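Local coordinates for coenzyme Q-binding protein COQ10 START domain-containing protein (Thermus thermophilus, PDB 2D4R) that is of unknown function but, as a putative member of the START domain superfamily, probably binds a lipid or another hydrophobic ligand, at residues A[7-12]-A[99-104]. Sequence-based numbering, arbitrary orientation.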
loop_
_atom_site.group_PDB
_atom_site.type_symbol
_atom_site.label_atom_id
_atom_site.label_comp_id
_atom_site.label_asym_id
_atom_site.label_seq_id
_atom_site.Cartn_x
_atom_site.Cartn_y
_atom_site.Cartn_z
ATOM N N GLU A 7 -5.651 9.660 0.137
ATOM C CA GLU A 7 -4.945 10.760 0.785
ATOM C C GLU A 7 -5.393 10.768 2.239
ATOM O O GLU A 7 -6.581 10.648 2.526
ATOM C CB GLU A 7 -5.332 12.078 0.105
ATOM C CG GLU A 7 -4.443 13.271 0.401
ATOM C CD GLU A 7 -4.761 14.456 -0.498
ATOM O OE1 GLU A 7 -5.876 15.010 -0.383
ATOM O OE2 GLU A 7 -3.900 14.831 -1.326
ATOM N N ARG A 8 -4.450 10.895 3.164
ATOM C CA ARG A 8 -4.809 10.829 4.569
ATOM C C ARG A 8 -3.836 11.628 5.433
ATOM O O ARG A 8 -2.609 11.561 5.241
ATOM C CB ARG A 8 -4.847 9.365 5.019
ATOM C CG ARG A 8 -5.456 9.132 6.391
ATOM C CD ARG A 8 -5.756 7.663 6.577
ATOM N NE ARG A 8 -6.314 7.352 7.886
ATOM C CZ ARG A 8 -7.607 7.420 8.180
ATOM N NH1 ARG A 8 -8.031 7.110 9.399
ATOM N NH2 ARG A 8 -8.477 7.808 7.257
ATOM N N TYR A 9 -4.391 12.386 6.382
ATOM C CA TYR A 9 -3.585 13.170 7.312
ATOM C C TYR A 9 -3.274 12.369 8.573
ATOM O O TYR A 9 -4.179 11.826 9.208
ATOM C CB TYR A 9 -4.311 14.462 7.701
ATOM C CG TYR A 9 -3.603 15.213 8.798
ATOM C CD1 TYR A 9 -2.466 15.974 8.519
ATOM C CD2 TYR A 9 -4.019 15.106 10.130
ATOM C CE1 TYR A 9 -1.754 16.599 9.537
ATOM C CE2 TYR A 9 -3.313 15.733 11.156
ATOM C CZ TYR A 9 -2.178 16.474 10.851
ATOM O OH TYR A 9 -1.447 17.062 11.855
ATOM N N ILE A 10 -1.994 12.298 8.930
ATOM C CA ILE A 10 -1.591 11.596 10.146
ATOM C C ILE A 10 -0.826 12.506 11.114
ATOM O O ILE A 10 0.187 13.103 10.764
ATOM C CB ILE A 10 -0.738 10.357 9.801
ATOM C CG1 ILE A 10 -1.616 9.333 9.063
ATOM C CG2 ILE A 10 -0.147 9.742 11.067
ATOM C CD1 ILE A 10 -0.883 8.089 8.577
ATOM N N PRO A 11 -1.320 12.625 12.352
ATOM C CA PRO A 11 -0.682 13.468 13.371
ATOM C C PRO A 11 0.663 12.937 13.881
ATOM O O PRO A 11 0.751 12.386 14.974
ATOM C CB PRO A 11 -1.732 13.542 14.475
ATOM C CG PRO A 11 -2.557 12.314 14.291
ATOM C CD PRO A 11 -2.590 12.051 12.826
ATOM N N ALA A 12 1.706 13.122 13.074
ATOM C CA ALA A 12 3.057 12.695 13.424
ATOM C C ALA A 12 4.003 13.199 12.339
ATOM O O ALA A 12 3.610 13.325 11.185
ATOM C CB ALA A 12 3.117 11.181 13.528
ATOM N N GLY A 99 2.528 17.388 11.264
ATOM C CA GLY A 99 1.911 16.138 10.870
ATOM C C GLY A 99 2.205 15.816 9.428
ATOM O O GLY A 99 2.963 16.520 8.769
ATOM N N THR A 100 1.583 14.752 8.939
ATOM C CA THR A 100 1.909 14.198 7.641
ATOM C C THR A 100 0.681 14.043 6.750
ATOM O O THR A 100 -0.308 13.432 7.139
ATOM C CB THR A 100 2.565 12.818 7.806
ATOM O OG1 THR A 100 3.686 12.933 8.685
ATOM C CG2 THR A 100 3.035 12.281 6.465
ATOM N N ARG A 101 0.746 14.595 5.546
ATOM C CA ARG A 101 -0.231 14.238 4.532
ATOM C C ARG A 101 0.336 13.085 3.705
ATOM O O ARG A 101 1.274 13.264 2.913
ATOM C CB ARG A 101 -0.531 15.434 3.633
ATOM C CG ARG A 101 -1.551 15.116 2.555
ATOM C CD ARG A 101 -2.694 16.102 2.550
ATOM N NE ARG A 101 -3.981 15.421 2.469
ATOM C CZ ARG A 101 -4.809 15.259 3.496
ATOM N NH1 ARG A 101 -5.963 14.621 3.329
ATOM N NH2 ARG A 101 -4.492 15.745 4.691
ATOM N N VAL A 102 -0.226 11.895 3.907
ATOM C CA VAL A 102 0.222 10.718 3.183
ATOM C C VAL A 102 -0.599 10.538 1.914
ATOM O O VAL A 102 -1.835 10.546 1.952
ATOM C CB VAL A 102 0.120 9.447 4.060
ATOM C CG1 VAL A 102 0.596 8.230 3.284
ATOM C CG2 VAL A 102 0.975 9.610 5.309
ATOM N N VAL A 103 0.097 10.392 0.789
ATOM C CA VAL A 103 -0.560 10.196 -0.496
ATOM C C VAL A 103 -0.170 8.861 -1.119
ATOM O O VAL A 103 1.008 8.579 -1.329
ATOM C CB VAL A 103 -0.203 11.313 -1.484
ATOM C CG1 VAL A 103 -1.067 11.191 -2.733
ATOM C CG2 VAL A 103 -0.369 12.667 -0.815
ATOM N N LEU A 104 -1.173 8.047 -1.416
ATOM C CA LEU A 104 -0.941 6.724 -1.976
ATOM C C LEU A 104 -1.592 6.599 -3.349
ATOM O O LEU A 104 -2.810 6.701 -3.485
ATOM C CB LEU A 104 -1.501 5.649 -1.039
ATOM C CG LEU A 104 -1.445 4.202 -1.527
ATOM C CD1 LEU A 104 -0.031 3.857 -1.950
ATOM C CD2 LEU A 104 -1.923 3.272 -0.417
#
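Arg101 reaches across from strand 100-109 to lie between Glu7 and Tyr9 on the neighbouring edge strand, 3-10. Its CG stands anti to the backbone N (chi1 -180°). Bends at chi2 and chi3 then carry the guanidinium over the backbone of Arg8. Glu7 CG and CD lie at the guanidinium edge. Glu7 OE1 is 3.4 Å from Arg101 NE in a salt bridge. The carboxylate and guanidinium planes are steeply turned, 78° apart, so this is not a flat two-pronged pair. The stronger partners lie outside: Arg5 for Glu7 OE2, Glu96 for Arg101 NH2. At the other end of the guanidinium, Arg101 NH2 comes against Tyr9 CB. The Tyr9 ring lies obliquely beside the Thr100 backbone, and its OH ends 3.6 Å from Gly99 CA. Cutting Arg101 back to an alanine would probably leave Glu7 leaning on Arg5, Glu96 without this cation, and the Tyr9 CB flank bared.

Arg8 with Val102 and Ile10 with Thr100 are antiparallel hydrogen-bonded pairs. Ile10 CD1 lies 4.1 Å from Val102 CG2. Past the strand end, an inverse gamma turn centred on Pro11 brings Ala12 O to Thr100 OG1, which donates a 2.5 Å hydrogen bond. The chemistry implies a two-sided edge of the Bet v 1-like sheet: mainly charged pairing beside Glu7 and Arg101, mainly apolar packing of Ile10 and Val102 against helix 120-144, where Arg8 adds charge.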